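PDB 2XHE: Syntaxin1 from Monosiga brevicollis, which probably acts as a membrane-bound SNAP receptor that binds other SNARE proteins in vesicle fusion and transport. Local coordinates for residues T72-A77 against R163-N168; A44-R49 against L133-S138; E58-A63 against K149-Y154. One frame throughout, in Å; residues are numbered along the deposited sequence.

All three contacts use helix 131-171. Interactions 2 and 3 pair it with helix 44-72, and interaction 1 with the last residue of that helix and the loop that follows. The centre of interaction 3 lies about 5 Å from the centre of the chain, and this is the core contact, made of aliphatic groups and a sulfur. Interactions 1 and 2 sit on opposite sides of the chain's centre, their own centres about 43 Å apart, and each is partly buried. Their chemistry is more mixed: aromatic rings meet an arginine and an isoleucine in interaction 2, and a tyrosine hydroxyl meets a serine in interaction 1.

Interaction 1: residues T72-A77 against R163-N168; sequences TESLVA and RRYGEN
Y165 and S74 meet where helix 44-72 runs out into the loop leading to helix 80-116, at one end of the Habc-type helical bundle of the syntaxin family. The tyrosine lies on helix 131-171 and reaches across with its far end: although its CB does not face the loop, the end of the ring comes nearer and places OH beside S74. S74, by contrast, points its CB at the helix. The nearest approach is between Y165 OH and the serine methylene, 3.1 Å from S74 CB, with the ring oblique to it. S74 OG is farther off, 3.7 Å from Y165 OH, and no hydrogen bond links the two. Consistent with this, at chi1 -78° the serine OG stands beside its own backbone N and forms a weak hydrogen bond back to L70 O, one turn earlier, while the carbonyl S74 O accepts a hydrogen bond from R215 NH2. Y165 also packs on R215, D218 and I219, so helix 214-237 borders the same buried spot, and L86 of helix 80-116 touches S74 as well. Only 188 Å² is buried between the segments, counting both sides, which fits a contact made by few atoms. A second approach lies at the exposed margin, where the R164 guanidinium comes near T72. T72 OG1 is engaged weakly with Q69 O, and the T72 atom nearest R164 is its methyl carbon. That methyl lies obliquely to the guanidinium plane, T72 CG2 standing 4.3 Å from R164 NH2.

Interaction 2: residues A44-R49 against L133-S138; sequences ADFFNR and LRIRQS
In the Habc-type bundle of the syntaxin fold, the start of helix 44-72 packs on helix 131-171 through F46, F47, I135 and R136. The two short helical segments run nearly parallel, 16° apart, with their axes 11.7 Å from each other at closest approach, a separation bridged by large side chains. F46 does most of the bridging. It points its CB at the other helix; its first torsion sets CG opposite the backbone N, and F46 CZ ends 3.7 Å from R136 CA. The aliphatic part of R136 lies over one face of this ring in a CH-pi contact: R136 CG is 4.3 Å from the F46 ring centroid and 16° off the ring normal. The two side chains slide past each other in opposite directions, and F46 CD1 lies over one face of the guanidinium, 4.0 Å from R136 NH1, with the ring and guanidinium planes 40° apart. The R136 guanidinium is held elsewhere, R136 NH1 hydrogen bonding to N115 OD1 of the same chain. I135 sends one methyl to both rings, I135 CG2 lying 4.1 Å from F46 CE2 and 4.0 Å from F47 CZ. I111 of helix 80-116 touches F46 and R136, whereas F47 meets an aromatic ring of another protein's chain. Side chains from three helices thus interleave here, as in the up-down helical bundle that characterises the syntaxin N-terminal domain.

Interaction 3: residues E58-A63 against K149-Y154; sequences EDIEQA and KVMTRY
V150 and I60 each turn one methyl anti to the backbone N, V150 CG1 by chi1 178° and I60 CG2 likewise, and these two methyls meet between helices 44-72 and 131-171. V150 CG1 lies 4.0 Å from I60 CG2, the side chains crossing at a slant. The same isoleucine methyl also touches M151, I60 CG2 being 4.1 Å from M151 SD; the methionine's bend at chi2 (-45°) brings its sulfur near I60. On the other flank E61 crosses V150 at about a right angle and uses its methylene, E61 CG being 3.7 Å from V150 CG1 and 3.9 Å from V150 CG2. Because I57 and I64 touch V150 as well, the valine fits as a knob into a hole bounded by I57, I60, E61 and I64, the i, i+3, i+4, i+7 spacing of knobs-into-holes packing. The helix segments allow it, running 18° from parallel with axes 9.9 Å apart. Trimming V150 to an alanine would probably open a gap against I60 CG2 and the E61 methylene. L100 of helix 80-116 packs on I60, and M232 of helix 214-237 on M151. No hydrogen bond or salt bridge crosses between the segments, so cohesion here rests on shape and dispersion, with even the exposed glutamate contributing through its aliphatic carbons.

Interaction 1: residues T72-A77 against R163-N168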
ATOM      1  N   THR B  72     -34.528  16.524  -7.463  1.00140.87           N
ATOM      2  CA  THR B  72     -34.257  17.339  -8.645  1.00147.82           C
ATOM      3  C   THR B  72     -35.438  17.305  -9.607  1.00154.07           C
ATOM      4  O   THR B  72     -35.484  18.057 -10.582  1.00157.26           O
ATOM      5  CB  THR B  72     -32.984  16.876  -9.394  1.00148.48           C
ATOM      6  OG1 THR B  72     -33.151  15.524  -9.848  1.00142.34           O
ATOM      7  CG2 THR B  72     -31.745  16.981  -8.492  1.00145.94           C
ATOM      8  N   GLU B  73     -36.392  16.426  -9.315  1.00154.98           N
ATOM      9  CA  GLU B  73     -37.596  16.289 -10.121  1.00154.48           C
ATOM     10  C   GLU B  73     -38.684  17.245  -9.625  1.00158.78           C
ATOM     11  O   GLU B  73     -39.564  17.647 -10.389  1.00168.93           O
ATOM     12  CB  GLU B  73     -38.084  14.836 -10.093  1.00154.20           C
ATOM     13  CG  GLU B  73     -39.126  14.486 -11.147  1.00158.41           C
ATOM     14  CD  GLU B  73     -39.517  13.015 -11.120  1.00159.88           C
ATOM     15  OE1 GLU B  73     -38.635  12.165 -10.861  1.00151.87           O
ATOM     16  OE2 GLU B  73     -40.709  12.711 -11.359  1.00164.65           O
ATOM     17  N   SER B  74     -38.617  17.615  -8.348  1.00151.83           N
ATOM     18  CA  SER B  74     -39.547  18.595  -7.793  1.00147.26           C
ATOM     19  C   SER B  74     -39.167  20.015  -8.208  1.00151.94           C
ATOM     20  O   SER B  74     -39.723  20.986  -7.701  1.00153.29           O
ATOM     21  CB  SER B  74     -39.640  18.484  -6.269  1.00135.89           C
ATOM     22  OG  SER B  74     -40.445  17.386  -5.880  1.00126.89           O
ATOM     23  N   LEU B  75     -38.212  20.130  -9.125  1.00154.64           N
ATOM     24  CA  LEU B  75     -37.930  21.411  -9.754  1.00164.18           C
ATOM     25  C   LEU B  75     -38.938  21.611 -10.877  1.00177.17           C
ATOM     26  O   LEU B  75     -39.150  20.716 -11.697  1.00173.70           O
ATOM     27  CB  LEU B  75     -36.497  21.466 -10.286  1.00164.61           C
ATOM     28  CG  LEU B  75     -36.075  22.776 -10.963  1.00162.87           C
ATOM     29  CD1 LEU B  75     -34.604  23.092 -10.703  1.00154.75           C
ATOM     30  CD2 LEU B  75     -36.373  22.739 -12.460  1.00164.27           C
ATOM     31  N   VAL B  76     -39.557  22.790 -10.899  1.00192.44           N
ATOM     32  CA  VAL B  76     -40.688  23.080 -11.784  1.00202.50           C
ATOM     33  C   VAL B  76     -41.707  21.923 -11.794  1.00207.46           C
ATOM     34  O   VAL B  76     -42.320  21.622 -10.765  1.00203.74           O
ATOM     35  CB  VAL B  76     -40.230  23.532 -13.216  1.00219.22           C
ATOM     36  CG1 VAL B  76     -39.484  22.423 -13.954  1.00218.58           C
ATOM     37  CG2 VAL B  76     -41.411  24.043 -14.033  1.00220.41           C
ATOM     38  N   ALA B  77     -41.890  21.283 -12.945  1.00210.73           N
ATOM     39  CA  ALA B  77     -42.761  20.117 -13.050  1.00210.10           C
ATOM     40  C   ALA B  77     -44.231  20.432 -12.779  1.00213.51           C
ATOM     41  O   ALA B  77     -44.860  19.793 -11.939  1.00218.77           O
ATOM     42  CB  ALA B  77     -42.274  19.004 -12.125  1.00206.16           C
ATOM     43  N   ARG B 163     -29.509  23.226  -0.521  1.00136.70           N
ATOM     44  CA  ARG B 163     -28.831  24.450  -0.930  1.00142.46           C
ATOM     45  C   ARG B 163     -29.478  25.025  -2.190  1.00148.85           C
ATOM     46  O   ARG B 163     -29.666  26.237  -2.298  1.00152.04           O
ATOM     47  CB  ARG B 163     -27.336  24.187  -1.146  1.00141.63           C
ATOM     48  CG  ARG B 163     -26.550  25.359  -1.721  1.00145.19           C
ATOM     49  CD  ARG B 163     -25.044  25.206  -1.479  1.00151.70           C
ATOM     50  NE  ARG B 163     -24.601  23.812  -1.509  1.00152.25           N
ATOM     51  CZ  ARG B 163     -24.456  23.090  -2.616  1.00152.12           C
ATOM     52  NH1 ARG B 163     -24.732  23.619  -3.803  1.00156.18           N
ATOM     53  NH2 ARG B 163     -24.047  21.832  -2.537  1.00144.35           N
ATOM     54  N   ARG B 164     -29.828  24.152  -3.132  1.00148.98           N
ATOM     55  CA  ARG B 164     -30.500  24.577  -4.358  1.00153.14           C
ATOM     56  C   ARG B 164     -32.025  24.593  -4.207  1.00158.83           C
ATOM     57  O   ARG B 164     -32.732  25.135  -5.057  1.00161.07           O
ATOM     58  CB  ARG B 164     -30.089  23.701  -5.548  1.00150.57           C
ATOM     59  CG  ARG B 164     -30.405  22.224  -5.385  1.00149.87           C
ATOM     60  CD  ARG B 164     -30.523  21.527  -6.736  1.00152.06           C
ATOM     61  NE  ARG B 164     -29.332  21.690  -7.568  1.00154.60           N
ATOM     62  CZ  ARG B 164     -28.420  20.742  -7.775  1.00150.35           C
ATOM     63  NH1 ARG B 164     -27.373  20.988  -8.553  1.00143.72           N
ATOM     64  NH2 ARG B 164     -28.554  19.549  -7.211  1.00148.06           N
ATOM     65  N   TYR B 165     -32.522  24.000  -3.122  1.00156.65           N
ATOM     66  CA  TYR B 165     -33.947  24.021  -2.791  1.00147.67           C
ATOM     67  C   TYR B 165     -34.270  25.335  -2.107  1.00136.97           C
ATOM     68  O   TYR B 165     -35.345  25.510  -1.542  1.00121.66           O
ATOM     69  CB  TYR B 165     -34.290  22.877  -1.842  1.00148.87           C
ATOM     70  CG  TYR B 165     -35.397  21.964  -2.311  1.00151.30           C
ATOM     71  CD1 TYR B 165     -35.188  21.060  -3.345  1.00152.44           C
ATOM     72  CD2 TYR B 165     -36.638  21.982  -1.698  1.00156.23           C
ATOM     73  CE1 TYR B 165     -36.190  20.212  -3.766  1.00159.44           C
ATOM     74  CE2 TYR B 165     -37.646  21.141  -2.109  1.00166.21           C
ATOM     75  CZ  TYR B 165     -37.418  20.256  -3.145  1.00170.93           C
ATOM     76  OH  TYR B 165     -38.429  19.415  -3.560  1.00181.34           O
ATOM     77  N   GLY B 166     -33.305  26.244  -2.138  1.00142.70           N
ATOM     78  CA  GLY B 166     -33.485  27.580  -1.614  1.00144.28           C
ATOM     79  C   GLY B 166     -33.031  28.572  -2.659  1.00149.31           C
ATOM     80  O   GLY B 166     -33.588  29.658  -2.771  1.00153.70           O
ATOM     81  N   GLU B 167     -32.020  28.186  -3.433  1.00155.98           N
ATOM     82  CA  GLU B 167     -31.478  29.041  -4.486  1.00167.91           C
ATOM     83  C   GLU B 167     -32.401  29.098  -5.698  1.00176.71           C
ATOM     84  O   GLU B 167     -33.037  30.118  -5.963  1.00175.84           O
ATOM     85  CB  GLU B 167     -30.095  28.554  -4.926  1.00170.89           C
ATOM     86  CG  GLU B 167     -28.981  28.811  -3.921  1.00176.60           C
ATOM     87  CD  GLU B 167     -27.632  28.292  -4.400  1.00179.06           C
ATOM     88  OE1 GLU B 167     -27.587  27.646  -5.470  1.00180.55           O
ATOM     89  OE2 GLU B 167     -26.618  28.529  -3.705  1.00176.25           O
ATOM     90  N   ASN B 168     -32.462  27.993  -6.436  1.00194.79           N
ATOM     91  CA  ASN B 168     -33.243  27.934  -7.669  1.00196.87           C
ATOM     92  C   ASN B 168     -34.712  27.557  -7.455  1.00191.39           C
ATOM     93  O   ASN B 168     -35.365  27.057  -8.375  1.00193.44           O
ATOM     94  CB  ASN B 168     -32.595  26.974  -8.679  1.00199.84           C
ATOM     95  CG  ASN B 168     -31.264  27.488  -9.214  1.00197.24           C
ATOM     96  OD1 ASN B 168     -30.857  28.617  -8.935  1.00196.45           O
ATOM     97  ND2 ASN B 168     -30.581  26.656  -9.993  1.00194.68           N
TER

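Interaction 2: residues A44-R49 against L133-S138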
ATOM      1  N   ALA B  44     -25.148 -18.118  15.439  1.00 98.19           N
ATOM      2  CA  ALA B  44     -26.257 -17.986  14.498  1.00104.74           C
ATOM      3  C   ALA B  44     -26.915 -16.607  14.520  1.00103.59           C
ATOM      4  O   ALA B  44     -27.132 -15.998  13.472  1.00106.26           O
ATOM      5  CB  ALA B  44     -27.290 -19.073  14.737  1.00107.22           C
ATOM      6  N   ASP B  45     -27.237 -16.108  15.706  1.00 95.65           N
ATOM      7  CA  ASP B  45     -27.872 -14.800  15.782  1.00 89.21           C
ATOM      8  C   ASP B  45     -26.960 -13.707  15.250  1.00 92.87           C
ATOM      9  O   ASP B  45     -27.423 -12.793  14.570  1.00 90.76           O
ATOM     10  CB  ASP B  45     -28.323 -14.464  17.200  1.00 97.89           C
ATOM     11  CG  ASP B  45     -29.360 -13.347  17.226  1.00122.48           C
ATOM     12  OD1 ASP B  45     -29.761 -12.866  16.139  1.00122.55           O
ATOM     13  OD2 ASP B  45     -29.785 -12.953  18.334  1.00138.41           O
ATOM     14  N   PHE B  46     -25.666 -13.798  15.563  1.00 97.68           N
ATOM     15  CA  PHE B  46     -24.694 -12.805  15.104  1.00 94.52           C
ATOM     16  C   PHE B  46     -24.610 -12.686  13.572  1.00 88.89           C
ATOM     17  O   PHE B  46     -24.786 -11.594  13.016  1.00 83.84           O
ATOM     18  CB  PHE B  46     -23.311 -13.072  15.703  1.00 96.10           C
ATOM     19  CG  PHE B  46     -22.212 -12.264  15.072  1.00 94.42           C
ATOM     20  CD1 PHE B  46     -21.981 -10.956  15.463  1.00 95.56           C
ATOM     21  CD2 PHE B  46     -21.414 -12.810  14.079  1.00 91.77           C
ATOM     22  CE1 PHE B  46     -20.975 -10.209  14.880  1.00 92.00           C
ATOM     23  CE2 PHE B  46     -20.410 -12.070  13.493  1.00 91.35           C
ATOM     24  CZ  PHE B  46     -20.189 -10.767  13.894  1.00 92.59           C
ATOM     25  N   PHE B  47     -24.349 -13.794  12.885  1.00 81.56           N
ATOM     26  CA  PHE B  47     -24.250 -13.738  11.424  1.00 88.33           C
ATOM     27  C   PHE B  47     -25.551 -13.256  10.785  1.00 88.92           C
ATOM     28  O   PHE B  47     -25.561 -12.761   9.648  1.00 86.86           O
ATOM     29  CB  PHE B  47     -23.794 -15.073  10.847  1.00 78.78           C
ATOM     30  CG  PHE B  47     -22.353 -15.360  11.097  1.00 81.99           C
ATOM     31  CD1 PHE B  47     -21.383 -14.913  10.211  1.00 81.23           C
ATOM     32  CD2 PHE B  47     -21.956 -16.046  12.235  1.00 80.03           C
ATOM     33  CE1 PHE B  47     -20.049 -15.167  10.439  1.00 77.71           C
ATOM     34  CE2 PHE B  47     -20.625 -16.304  12.469  1.00 79.32           C
ATOM     35  CZ  PHE B  47     -19.668 -15.864  11.566  1.00 82.25           C
ATOM     36  N   ASN B  48     -26.634 -13.408  11.543  1.00 74.59           N
ATOM     37  CA  ASN B  48     -27.932 -12.846  11.221  1.00 66.35           C
ATOM     38  C   ASN B  48     -27.908 -11.318  11.179  1.00 79.02           C
ATOM     39  O   ASN B  48     -28.359 -10.704  10.205  1.00 75.71           O
ATOM     40  CB  ASN B  48     -28.909 -13.279  12.296  1.00 85.13           C
ATOM     41  CG  ASN B  48     -30.078 -14.038  11.750  1.00 99.60           C
ATOM     42  OD1 ASN B  48     -29.920 -14.957  10.941  1.00100.98           O
ATOM     43  ND2 ASN B  48     -31.273 -13.670  12.203  1.00101.32           N
ATOM     44  N   ARG B  49     -27.399 -10.702  12.247  1.00 82.86           N
ATOM     45  CA  ARG B  49     -27.351  -9.250  12.319  1.00 87.08           C
ATOM     46  C   ARG B  49     -26.500  -8.682  11.191  1.00 94.90           C
ATOM     47  O   ARG B  49     -26.865  -7.676  10.577  1.00 99.26           O
ATOM     48  CB  ARG B  49     -26.786  -8.747  13.652  1.00 93.42           C
ATOM     49  CG  ARG B  49     -27.074  -9.589  14.874  1.00 96.19           C
ATOM     50  CD  ARG B  49     -26.849  -8.750  16.124  1.00 92.10           C
ATOM     51  NE  ARG B  49     -27.993  -7.882  16.355  1.00 94.40           N
ATOM     52  CZ  ARG B  49     -28.994  -8.202  17.169  1.00106.31           C
ATOM     53  NH1 ARG B  49     -28.944  -9.352  17.834  1.00104.43           N
ATOM     54  NH2 ARG B  49     -30.031  -7.380  17.333  1.00106.04           N
ATOM     55  N   LEU B 133     -14.346 -13.897  18.860  1.00 95.46           N
ATOM     56  CA  LEU B 133     -14.204 -12.466  19.116  1.00 91.51           C
ATOM     57  C   LEU B 133     -13.452 -11.737  17.994  1.00 89.87           C
ATOM     58  O   LEU B 133     -13.763 -10.585  17.677  1.00 88.94           O
ATOM     59  CB  LEU B 133     -13.548 -12.224  20.486  1.00 85.46           C
ATOM     60  CG  LEU B 133     -13.287 -10.773  20.895  1.00 90.38           C
ATOM     61  CD1 LEU B 133     -14.550  -9.949  20.825  1.00 92.05           C
ATOM     62  CD2 LEU B 133     -12.703 -10.717  22.287  1.00102.45           C
ATOM     63  N   ARG B 134     -12.475 -12.409  17.389  1.00 80.90           N
ATOM     64  CA  ARG B 134     -11.764 -11.846  16.244  1.00 77.06           C
ATOM     65  C   ARG B 134     -12.720 -11.535  15.091  1.00 81.41           C
ATOM     66  O   ARG B 134     -12.709 -10.422  14.552  1.00 74.97           O
ATOM     67  CB  ARG B 134     -10.659 -12.792  15.777  1.00 81.67           C
ATOM     68  CG  ARG B 134      -9.438 -12.838  16.693  1.00 90.04           C
ATOM     69  CD  ARG B 134      -8.444 -13.890  16.217  1.00 88.82           C
ATOM     70  NE  ARG B 134      -8.130 -13.713  14.802  1.00 82.19           N
ATOM     71  CZ  ARG B 134      -7.853 -14.710  13.968  1.00 78.23           C
ATOM     72  NH1 ARG B 134      -7.853 -15.963  14.407  1.00 80.27           N
ATOM     73  NH2 ARG B 134      -7.588 -14.453  12.695  1.00 69.72           N
ATOM     74  N   ILE B 135     -13.541 -12.526  14.726  1.00 77.86           N
ATOM     75  CA  ILE B 135     -14.556 -12.381  13.684  1.00 72.07           C
ATOM     76  C   ILE B 135     -15.542 -11.272  14.017  1.00 78.63           C
ATOM     77  O   ILE B 135     -15.834 -10.416  13.186  1.00 85.14           O
ATOM     78  CB  ILE B 135     -15.327 -13.698  13.470  1.00 76.48           C
ATOM     79  CG1 ILE B 135     -14.463 -14.693  12.696  1.00 74.98           C
ATOM     80  CG2 ILE B 135     -16.634 -13.459  12.722  1.00 72.35           C
ATOM     81  CD1 ILE B 135     -14.898 -16.128  12.846  1.00 65.71           C
ATOM     82  N   ARG B 136     -16.055 -11.286  15.240  1.00 78.84           N
ATOM     83  CA  ARG B 136     -16.979 -10.247  15.673  1.00 88.19           C
ATOM     84  C   ARG B 136     -16.378  -8.852  15.492  1.00 85.67           C
ATOM     85  O   ARG B 136     -17.045  -7.934  15.014  1.00 81.51           O
ATOM     86  CB  ARG B 136     -17.372 -10.461  17.137  1.00100.59           C
ATOM     87  CG  ARG B 136     -18.113 -11.763  17.413  1.00 97.05           C
ATOM     88  CD  ARG B 136     -18.379 -11.944  18.905  1.00 94.76           C
ATOM     89  NE  ARG B 136     -19.708 -12.495  19.132  1.00101.35           N
ATOM     90  CZ  ARG B 136     -20.807 -11.761  19.256  1.00 94.45           C
ATOM     91  NH1 ARG B 136     -20.727 -10.440  19.191  1.00 88.36           N
ATOM     92  NH2 ARG B 136     -21.982 -12.350  19.440  1.00 91.13           N
ATOM     93  N   GLN B 137     -15.113  -8.700  15.876  1.00 87.93           N
ATOM     94  CA  GLN B 137     -14.441  -7.407  15.810  1.00 81.94           C
ATOM     95  C   GLN B 137     -14.193  -6.915  14.388  1.00 78.21           C
ATOM     96  O   GLN B 137     -14.388  -5.734  14.110  1.00 81.34           O
ATOM     97  CB  GLN B 137     -13.141  -7.430  16.609  1.00 86.34           C
ATOM     98  CG  GLN B 137     -13.363  -7.350  18.110  1.00 92.13           C
ATOM     99  CD  GLN B 137     -12.094  -7.566  18.917  1.00 90.45           C
ATOM    100  OE1 GLN B 137     -11.058  -7.976  18.382  1.00 92.18           O
ATOM    101  NE2 GLN B 137     -12.177  -7.301  20.217  1.00 80.70           N
ATOM    102  N   SER B 138     -13.784  -7.801  13.484  1.00 68.35           N
ATOM    103  CA  SER B 138     -13.594  -7.382  12.096  1.00 67.65           C
ATOM    104  C   SER B 138     -14.913  -7.084  11.388  1.00 78.96           C
ATOM    105  O   SER B 138     -14.980  -6.163  10.575  1.00 88.03           O
ATOM    106  CB  SER B 138     -12.743  -8.371  11.301  1.00 64.74           C
ATOM    107  OG  SER B 138     -13.171  -9.692  11.513  1.00 79.40           O
TER

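Interaction 3: residues E58-A63 against K149-Y154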
ATOM      1  N   GLU B  58     -27.219  -2.006   1.662  1.00 77.50           N
ATOM      2  CA  GLU B  58     -27.549  -2.073   0.232  1.00 88.40           C
ATOM      3  C   GLU B  58     -28.919  -1.441  -0.081  1.00 95.22           C
ATOM      4  O   GLU B  58     -29.052  -0.674  -1.034  1.00 95.82           O
ATOM      5  CB  GLU B  58     -27.490  -3.513  -0.291  1.00 92.64           C
ATOM      6  CG  GLU B  58     -26.115  -4.161  -0.227  1.00116.25           C
ATOM      7  CD  GLU B  58     -26.076  -5.525  -0.913  1.00141.31           C
ATOM      8  OE1 GLU B  58     -27.009  -5.839  -1.689  1.00144.43           O
ATOM      9  OE2 GLU B  58     -25.108  -6.284  -0.681  1.00152.80           O
ATOM     10  N   ASP B  59     -29.931  -1.762   0.723  1.00 95.48           N
ATOM     11  CA  ASP B  59     -31.245  -1.144   0.578  1.00 90.94           C
ATOM     12  C   ASP B  59     -31.125   0.375   0.617  1.00 87.98           C
ATOM     13  O   ASP B  59     -31.542   1.060  -0.321  1.00 77.50           O
ATOM     14  CB  ASP B  59     -32.206  -1.626   1.668  1.00100.41           C
ATOM     15  CG  ASP B  59     -32.750  -3.030   1.397  1.00120.53           C
ATOM     16  OD1 ASP B  59     -32.620  -3.516   0.248  1.00122.92           O
ATOM     17  OD2 ASP B  59     -33.310  -3.647   2.336  1.00123.34           O
ATOM     18  N   ILE B  60     -30.546   0.896   1.699  1.00 83.18           N
ATOM     19  CA  ILE B  60     -30.321   2.331   1.824  1.00 81.64           C
ATOM     20  C   ILE B  60     -29.601   2.904   0.595  1.00 89.12           C
ATOM     21  O   ILE B  60     -29.976   3.963   0.092  1.00 83.61           O
ATOM     22  CB  ILE B  60     -29.533   2.683   3.099  1.00 83.82           C
ATOM     23  CG1 ILE B  60     -30.276   2.204   4.343  1.00 86.01           C
ATOM     24  CG2 ILE B  60     -29.283   4.180   3.185  1.00 77.13           C
ATOM     25  CD1 ILE B  60     -29.724   2.802   5.631  1.00 79.06           C
ATOM     26  N   GLU B  61     -28.576   2.204   0.109  1.00 95.81           N
ATOM     27  CA  GLU B  61     -27.825   2.659  -1.064  1.00 95.25           C
ATOM     28  C   GLU B  61     -28.718   2.922  -2.268  1.00108.41           C
ATOM     29  O   GLU B  61     -28.559   3.933  -2.948  1.00116.30           O
ATOM     30  CB  GLU B  61     -26.734   1.663  -1.449  1.00 90.73           C
ATOM     31  CG  GLU B  61     -25.500   1.753  -0.582  1.00107.54           C
ATOM     32  CD  GLU B  61     -24.287   1.130  -1.234  1.00119.43           C
ATOM     33  OE1 GLU B  61     -23.546   1.867  -1.923  1.00119.42           O
ATOM     34  OE2 GLU B  61     -24.077  -0.092  -1.057  1.00123.86           O
ATOM     35  N   GLN B  62     -29.644   2.000  -2.529  1.00111.05           N
ATOM     36  CA  GLN B  62     -30.596   2.130  -3.630  1.00106.61           C
ATOM     37  C   GLN B  62     -31.584   3.256  -3.335  1.00104.34           C
ATOM     38  O   GLN B  62     -31.850   4.105  -4.185  1.00107.70           O
ATOM     39  CB  GLN B  62     -31.349   0.813  -3.840  1.00122.67           C
ATOM     40  CG  GLN B  62     -31.190   0.191  -5.229  1.00143.15           C
ATOM     41  CD  GLN B  62     -29.801  -0.395  -5.470  1.00154.84           C
ATOM     42  OE1 GLN B  62     -29.079  -0.731  -4.528  1.00161.14           O
ATOM     43  NE2 GLN B  62     -29.424  -0.524  -6.741  1.00154.03           N
ATOM     44  N   ALA B  63     -32.120   3.253  -2.119  1.00 95.30           N
ATOM     45  CA  ALA B  63     -33.040   4.288  -1.662  1.00 91.28           C
ATOM     46  C   ALA B  63     -32.468   5.704  -1.807  1.00 98.71           C
ATOM     47  O   ALA B  63     -33.163   6.622  -2.243  1.00111.10           O
ATOM     48  CB  ALA B  63     -33.448   4.020  -0.211  1.00 78.98           C
ATOM     49  N   LYS B 149     -19.975   5.669   5.568  1.00 73.27           N
ATOM     50  CA  LYS B 149     -19.702   6.058   4.188  1.00 73.41           C
ATOM     51  C   LYS B 149     -20.971   6.140   3.350  1.00 82.73           C
ATOM     52  O   LYS B 149     -21.097   7.035   2.526  1.00 91.29           O
ATOM     53  CB  LYS B 149     -18.682   5.115   3.540  1.00 84.36           C
ATOM     54  CG  LYS B 149     -18.392   5.413   2.072  1.00101.54           C
ATOM     55  CD  LYS B 149     -17.489   4.344   1.440  1.00116.59           C
ATOM     56  CE  LYS B 149     -16.034   4.430   1.939  1.00122.32           C
ATOM     57  NZ  LYS B 149     -15.782   3.793   3.271  1.00118.14           N
ATOM     58  N   VAL B 150     -21.907   5.212   3.561  1.00 92.00           N
ATOM     59  CA  VAL B 150     -23.188   5.229   2.846  1.00 92.05           C
ATOM     60  C   VAL B 150     -24.011   6.408   3.299  1.00 79.27           C
ATOM     61  O   VAL B 150     -24.587   7.124   2.484  1.00 81.55           O
ATOM     62  CB  VAL B 150     -24.045   3.939   3.043  1.00 75.73           C
ATOM     63  CG1 VAL B 150     -25.361   4.079   2.318  1.00 78.28           C
ATOM     64  CG2 VAL B 150     -23.331   2.723   2.499  1.00 84.17           C
ATOM     65  N   MET B 151     -24.069   6.609   4.605  1.00 73.92           N
ATOM     66  CA  MET B 151     -24.865   7.701   5.141  1.00 78.12           C
ATOM     67  C   MET B 151     -24.293   9.041   4.731  1.00 84.48           C
ATOM     68  O   MET B 151     -25.002  10.037   4.663  1.00 91.51           O
ATOM     69  CB  MET B 151     -24.981   7.605   6.659  1.00 70.80           C
ATOM     70  CG  MET B 151     -25.779   6.388   7.105  1.00 79.70           C
ATOM     71  SD  MET B 151     -27.309   6.145   6.149  1.00100.54           S
ATOM     72  CE  MET B 151     -28.458   7.143   7.100  1.00 66.65           C
ATOM     73  N   THR B 152     -23.002   9.063   4.451  1.00 83.16           N
ATOM     74  CA  THR B 152     -22.366  10.301   4.061  1.00 87.10           C
ATOM     75  C   THR B 152     -22.849  10.660   2.674  1.00 87.82           C
ATOM     76  O   THR B 152     -22.976  11.835   2.340  1.00 88.56           O
ATOM     77  CB  THR B 152     -20.836  10.186   4.101  1.00 87.17           C
ATOM     78  OG1 THR B 152     -20.420  10.027   5.462  1.00 93.59           O
ATOM     79  CG2 THR B 152     -20.185  11.434   3.528  1.00 80.76           C
ATOM     80  N   ARG B 153     -23.128   9.639   1.871  1.00 89.07           N
ATOM     81  CA  ARG B 153     -23.675   9.866   0.539  1.00 91.15           C
ATOM     82  C   ARG B 153     -25.055  10.493   0.690  1.00 92.71           C
ATOM     83  O   ARG B 153     -25.393  11.442  -0.013  1.00 90.65           O
ATOM     84  CB  ARG B 153     -23.736   8.566  -0.261  1.00 90.46           C
ATOM     85  CG  ARG B 153     -24.354   8.716  -1.638  1.00107.25           C
ATOM     86  CD  ARG B 153     -23.779   9.912  -2.386  1.00120.08           C
ATOM     87  NE  ARG B 153     -24.405  10.084  -3.697  1.00128.25           N
ATOM     88  CZ  ARG B 153     -24.459  11.236  -4.363  1.00128.53           C
ATOM     89  NH1 ARG B 153     -23.926  12.337  -3.842  1.00125.86           N
ATOM     90  NH2 ARG B 153     -25.052  11.289  -5.550  1.00127.50           N
ATOM     91  N   TYR B 154     -25.830   9.971   1.638  1.00 94.06           N
ATOM     92  CA  TYR B 154     -27.144  10.516   1.973  1.00 95.12           C
ATOM     93  C   TYR B 154     -27.020  11.963   2.449  1.00 95.70           C
ATOM     94  O   TYR B 154     -27.622  12.869   1.878  1.00 93.66           O
ATOM     95  CB  TYR B 154     -27.803   9.649   3.048  1.00 91.47           C
ATOM     96  CG  TYR B 154     -29.248   9.981   3.364  1.00 88.49           C
ATOM     97  CD1 TYR B 154     -30.205  10.062   2.362  1.00 89.13           C
ATOM     98  CD2 TYR B 154     -29.661  10.172   4.680  1.00 92.84           C
ATOM     99  CE1 TYR B 154     -31.538  10.352   2.660  1.00 96.12           C
ATOM    100  CE2 TYR B 154     -30.987  10.459   4.989  1.00 98.45           C
ATOM    101  CZ  TYR B 154     -31.923  10.548   3.978  1.00100.06           C
ATOM    102  OH  TYR B 154     -33.238  10.836   4.290  1.00 94.09           O
TER